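PDB 1JL5: outer membrane protein YopM from Yersinia pestis, which is a leucine-rich repeat effector that probably alters host cell physiology and promotes bacterial survival in host tissues. Local coordinates for residues I157-N162 / F177-N182; N162-K167 / N182-E187. One frame throughout, in Å; residues are numbered along the deposited sequence.

Contact 1. Residues I157-N162 / F177-N182. With CA (calcium ion), chain D.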
# COMPACT_ATOMS: atom_id res chain seq x y z
N ILE A 157 -0.11 34.68 14.57
CA ILE A 157 -0.20 33.27 14.24
C ILE A 157 -0.38 32.41 15.48
O ILE A 157 0.42 32.46 16.41
CB ILE A 157 1.07 32.77 13.49
CG1 ILE A 157 1.19 33.45 12.13
CG2 ILE A 157 0.99 31.27 13.29
CD1 ILE A 157 1.73 34.84 12.20
N ILE A 158 -1.45 31.63 15.49
CA ILE A 158 -1.72 30.72 16.58
C ILE A 158 -1.75 29.34 15.95
O ILE A 158 -2.61 29.05 15.12
CB ILE A 158 -3.08 30.95 17.26
CG1 ILE A 158 -3.03 32.17 18.19
CG2 ILE A 158 -3.47 29.73 18.09
CD1 ILE A 158 -2.68 33.44 17.49
N ASP A 159 -0.80 28.51 16.33
CA ASP A 159 -0.77 27.15 15.83
C ASP A 159 -0.88 26.26 17.05
O ASP A 159 0.10 26.02 17.75
CB ASP A 159 0.54 26.86 15.11
CG ASP A 159 0.58 25.46 14.54
OD1 ASP A 159 -0.38 24.70 14.79
OD2 ASP A 159 1.55 25.13 13.84
N VAL A 160 -2.10 25.80 17.32
CA VAL A 160 -2.35 24.92 18.44
C VAL A 160 -2.83 23.60 17.86
O VAL A 160 -3.51 22.82 18.52
CB VAL A 160 -3.41 25.49 19.37
CG1 VAL A 160 -2.92 26.80 19.96
CG2 VAL A 160 -4.71 25.70 18.60
N ASP A 161 -2.47 23.37 16.61
CA ASP A 161 -2.84 22.15 15.93
C ASP A 161 -2.35 20.95 16.72
O ASP A 161 -1.32 21.01 17.39
CB ASP A 161 -2.24 22.12 14.52
CG ASP A 161 -2.39 20.76 13.85
OD1 ASP A 161 -1.66 19.82 14.24
OD2 ASP A 161 -3.23 20.63 12.94
N ASN A 162 -3.11 19.87 16.66
CA ASN A 162 -2.76 18.64 17.34
C ASN A 162 -2.52 18.82 18.84
O ASN A 162 -1.40 18.72 19.33
CB ASN A 162 -1.52 18.03 16.69
CG ASN A 162 -1.47 16.53 16.85
OD1 ASN A 162 -1.76 16.00 17.92
ND2 ASN A 162 -1.11 15.83 15.78
N PHE A 177 -3.58 34.11 11.45
CA PHE A 177 -3.53 32.70 11.17
C PHE A 177 -3.72 31.87 12.41
O PHE A 177 -3.05 32.07 13.42
CB PHE A 177 -2.19 32.38 10.52
CG PHE A 177 -1.91 30.91 10.34
CD1 PHE A 177 -1.69 30.09 11.44
CD2 PHE A 177 -1.81 30.36 9.07
CE1 PHE A 177 -1.38 28.74 11.28
CE2 PHE A 177 -1.50 29.01 8.90
CZ PHE A 177 -1.29 28.20 10.01
N ILE A 178 -4.66 30.94 12.34
CA ILE A 178 -4.87 30.05 13.44
C ILE A 178 -5.06 28.63 12.93
O ILE A 178 -5.92 28.36 12.08
CB ILE A 178 -6.08 30.43 14.32
CG1 ILE A 178 -6.14 29.46 15.51
CG2 ILE A 178 -7.36 30.40 13.50
CD1 ILE A 178 -7.10 29.86 16.58
N ALA A 179 -4.20 27.75 13.41
CA ALA A 179 -4.26 26.35 13.06
C ALA A 179 -4.64 25.73 14.39
O ALA A 179 -3.88 25.80 15.35
CB ALA A 179 -2.90 25.85 12.60
N ALA A 180 -5.84 25.17 14.46
CA ALA A 180 -6.32 24.54 15.67
C ALA A 180 -6.85 23.18 15.26
O ALA A 180 -7.72 22.61 15.92
CB ALA A 180 -7.41 25.38 16.30
N GLY A 181 -6.33 22.68 14.16
CA GLY A 181 -6.75 21.39 13.66
C GLY A 181 -6.31 20.28 14.59
O GLY A 181 -5.41 20.46 15.41
N ASN A 182 -6.95 19.13 14.44
CA ASN A 182 -6.63 17.96 15.23
C ASN A 182 -6.68 18.26 16.72
O ASN A 182 -5.70 18.10 17.45
CB ASN A 182 -5.26 17.41 14.86
CG ASN A 182 -5.09 15.96 15.27
OD1 ASN A 182 -3.98 15.43 15.28
ND2 ASN A 182 -6.20 15.31 15.61
CA CA D . -3.31 14.18 18.41
O HOH W 1 -2.12 13.66 14.66
O HOH W 2 -4.72 16.00 18.95
O HOH W 3 -2.04 11.93 17.20
O HOH W 4 -1.56 13.97 20.18
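Ile158 and Ile178 meet on the buried side of two parallel strands, 157-159 and 177-179, whose axes run 4.5 Å apart. Ile158 CG2 rests against Ile178 CG1 at 3.7 Å, and two residues on, Val160 CG2 packs on Ala180 CB; this is the tightly packed, buried part of the contact. Between the strands, Ile158 bonds through both its N and its O: the N donates to Phe177 O at 2.7 Å, and the O accepts from Ala179 N. Val160 N then reaches Ala179 O, and beyond the strands Asn162 N closes on Gly181 O.

The other face, carrying Ile157, Phe177, Asp159 and Ala179, is more open to solvent. Ile157 CG2 lies obliquely against Phe177 CD1, while Ile158 O sits at the ring's edge. With CG swung away from its own N (chi1 -178°), Asp159 brings OD1 to Asp161 N at 3.1 Å, an Asx turn that ties down the bend after the strand.

At the far end the side chains of Asn162 and Asn182 run alongside each other, their amide planes turned by 66°. Asn162 OD1 binds a calcium ion at 2.4 Å, with waters filling other positions around it, and a further water donates to Asn182 OD1. Neighbouring parallel strands whose inward side chains stack from turn to turn are the hallmark of the leucine-rich repeat solenoid, here between repeats 5 and 6.

Contact 2. Residues N162-K167 / N182-E187; sequences NNSLKK and NNQLEE. With CA (calcium ion), chain D.
Asn163 and Leu165 face Asn182 and Gln184 along two irregular coils that run side by side, the register slipping by one residue after Asn162 and Asn182, joined by backbone bonds from Asn163 N to Asn182 O (3.1 Å) and from Gln184 N to Leu165 O (2.7 Å). Between these two bonds the side chain of Asn183 reaches across. Its CG lies beside its own backbone N (chi1 -89°), which carries OD1 to Leu165 N at 2.9 Å; the N-H is fairly straight but arrives 23° from the plane of the amide. The same oxygen lies close to Asn163 CB and Leu165 CB, while ND2 on the other branch is bonded to Val160 O and Ala180 O, so both ends of this buried amide are held and its rotation is fixed. Asn163 repeats the pattern one turn earlier, with ND2 on Val160 O and Val138 O and OD1 on Leu143 N. These are the repeated inward asparagines of leucine-rich repeats, which bond to the backbone from coil to coil, and the leucines two residues on pack beside them: Leu185 CD2 touches Leu165 CB at 3.9 Å.

The outer side is wetter. Gln184 extends beyond CG over the neighbouring coil; one water joins its OE1 to Ser164 OG, and a second donates to Ser164 O and accepts weakly from NE2. Lys166, bent at chi2 and chi3, crosses Gln184 obliquely and turns NZ alongside the carboxylate of Glu186; the salt bridge to OE2 is long, 3.8 Å. One water accepts from Lys166 NZ at 2.9 Å and donates to Gln184 O. Another joins Lys166 O to Glu186 N. Arg370 of the third subunit packs on Lys166.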
# COMPACT_ATOMS: atom_id res chain seq x y z
N ASN A 162 -3.11 19.87 16.66
CA ASN A 162 -2.76 18.64 17.34
C ASN A 162 -2.52 18.82 18.84
O ASN A 162 -1.40 18.72 19.33
CB ASN A 162 -1.52 18.03 16.69
CG ASN A 162 -1.47 16.53 16.85
OD1 ASN A 162 -1.76 16.00 17.92
ND2 ASN A 162 -1.11 15.83 15.78
N ASN A 163 -3.60 19.10 19.55
CA ASN A 163 -3.55 19.26 20.98
C ASN A 163 -4.82 18.63 21.49
O ASN A 163 -5.45 17.85 20.77
CB ASN A 163 -3.47 20.73 21.35
CG ASN A 163 -2.05 21.24 21.37
OD1 ASN A 163 -1.29 20.90 22.27
ND2 ASN A 163 -1.68 22.02 20.36
N SER A 164 -5.21 18.94 22.71
CA SER A 164 -6.42 18.37 23.25
C SER A 164 -7.36 19.50 23.61
O SER A 164 -8.05 19.45 24.63
CB SER A 164 -6.10 17.52 24.47
OG SER A 164 -5.20 16.49 24.09
N LEU A 165 -7.39 20.51 22.76
CA LEU A 165 -8.25 21.66 22.99
C LEU A 165 -9.70 21.31 22.70
O LEU A 165 -10.04 20.83 21.62
CB LEU A 165 -7.80 22.82 22.11
CG LEU A 165 -6.36 23.26 22.39
CD1 LEU A 165 -5.96 24.36 21.43
CD2 LEU A 165 -6.24 23.74 23.83
N LYS A 166 -10.55 21.53 23.70
CA LYS A 166 -11.98 21.27 23.57
C LYS A 166 -12.59 22.57 23.08
O LYS A 166 -13.64 22.58 22.44
CB LYS A 166 -12.58 20.89 24.92
CG LYS A 166 -12.02 19.61 25.53
CD LYS A 166 -12.61 18.36 24.89
CE LYS A 166 -14.09 18.20 25.25
NZ LYS A 166 -14.66 16.91 24.73
N LYS A 167 -11.91 23.67 23.38
CA LYS A 167 -12.37 24.98 22.98
C LYS A 167 -11.19 25.91 22.78
O LYS A 167 -10.12 25.70 23.34
CB LYS A 167 -13.29 25.58 24.06
CG LYS A 167 -14.52 24.74 24.35
CD LYS A 167 -15.46 25.40 25.34
CE LYS A 167 -16.75 24.60 25.47
NZ LYS A 167 -17.76 25.26 26.34
N ASN A 182 -6.95 19.13 14.44
CA ASN A 182 -6.63 17.96 15.23
C ASN A 182 -6.68 18.26 16.72
O ASN A 182 -5.70 18.10 17.45
CB ASN A 182 -5.26 17.41 14.86
CG ASN A 182 -5.09 15.96 15.27
OD1 ASN A 182 -3.98 15.43 15.28
ND2 ASN A 182 -6.20 15.31 15.61
N ASN A 183 -7.83 18.74 17.15
CA ASN A 183 -8.07 19.03 18.54
C ASN A 183 -9.41 18.40 18.80
O ASN A 183 -9.82 17.50 18.08
CB ASN A 183 -8.08 20.54 18.78
CG ASN A 183 -6.70 21.07 19.09
OD1 ASN A 183 -6.19 20.85 20.18
ND2 ASN A 183 -6.08 21.75 18.14
N GLN A 184 -10.12 18.87 19.82
CA GLN A 184 -11.41 18.30 20.14
C GLN A 184 -12.40 19.44 20.19
O GLN A 184 -13.35 19.44 20.97
CB GLN A 184 -11.33 17.57 21.47
CG GLN A 184 -10.23 16.52 21.48
CD GLN A 184 -9.82 16.09 22.88
OE1 GLN A 184 -8.90 15.29 23.04
NE2 GLN A 184 -10.50 16.63 23.89
N LEU A 185 -12.16 20.42 19.33
CA LEU A 185 -13.02 21.59 19.26
C LEU A 185 -14.39 21.19 18.75
O LEU A 185 -14.52 20.52 17.73
CB LEU A 185 -12.41 22.64 18.34
CG LEU A 185 -10.99 23.08 18.70
CD1 LEU A 185 -10.50 24.10 17.68
CD2 LEU A 185 -10.98 23.68 20.11
N GLU A 186 -15.41 21.59 19.48
CA GLU A 186 -16.77 21.31 19.08
C GLU A 186 -17.29 22.59 18.45
O GLU A 186 -18.29 22.59 17.74
CB GLU A 186 -17.60 20.90 20.29
CG GLU A 186 -17.12 19.61 20.91
CD GLU A 186 -17.93 19.21 22.12
OE1 GLU A 186 -19.16 19.03 21.98
OE2 GLU A 186 -17.33 19.08 23.21
N GLU A 187 -16.59 23.67 18.72
CA GLU A 187 -16.93 24.97 18.18
C GLU A 187 -15.66 25.79 18.06
O GLU A 187 -14.68 25.53 18.75
CB GLU A 187 -17.88 25.73 19.10
CG GLU A 187 -19.25 25.11 19.28
CD GLU A 187 -20.10 25.90 20.26
OE1 GLU A 187 -20.31 27.11 20.02
OE2 GLU A 187 -20.56 25.31 21.26
CA CA D . -3.31 14.18 18.41
O HOH W 5 -7.51 15.92 20.33
O HOH W 2 -4.72 16.00 18.95
O HOH W 6 -6.51 13.81 22.91
O HOH W 7 -9.31 17.86 26.40
O HOH W 8 -15.54 23.97 21.37
O HOH W 9 -14.71 17.40 21.89
O HOH W 3 -2.04 11.93 17.20
O HOH W 4 -1.56 13.97 20.18

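In the fold
Contact 1 and contact 2 are consecutive lengths of the same two repeats, with centres 10 Å apart and Asn162 and Asn182 common to both. Contact 1 supplies the strands; contact 2 continues each coil round the turn. Val160 O joins them, lying 2.8 Å from Asn183 ND2, while Val160 CG2 comes to 3.4 Å from Leu165 CD1, making one continuous interior. The calcium ion sits at the junction and shares its waters with both contacts, and Glu380 of the second subunit packs on Asn162 there. Another bound calcium ion lies about 14 Å from the side chain of Asn182, and the side chain of Asn246, a residue of a calcium site, about 12 Å from it.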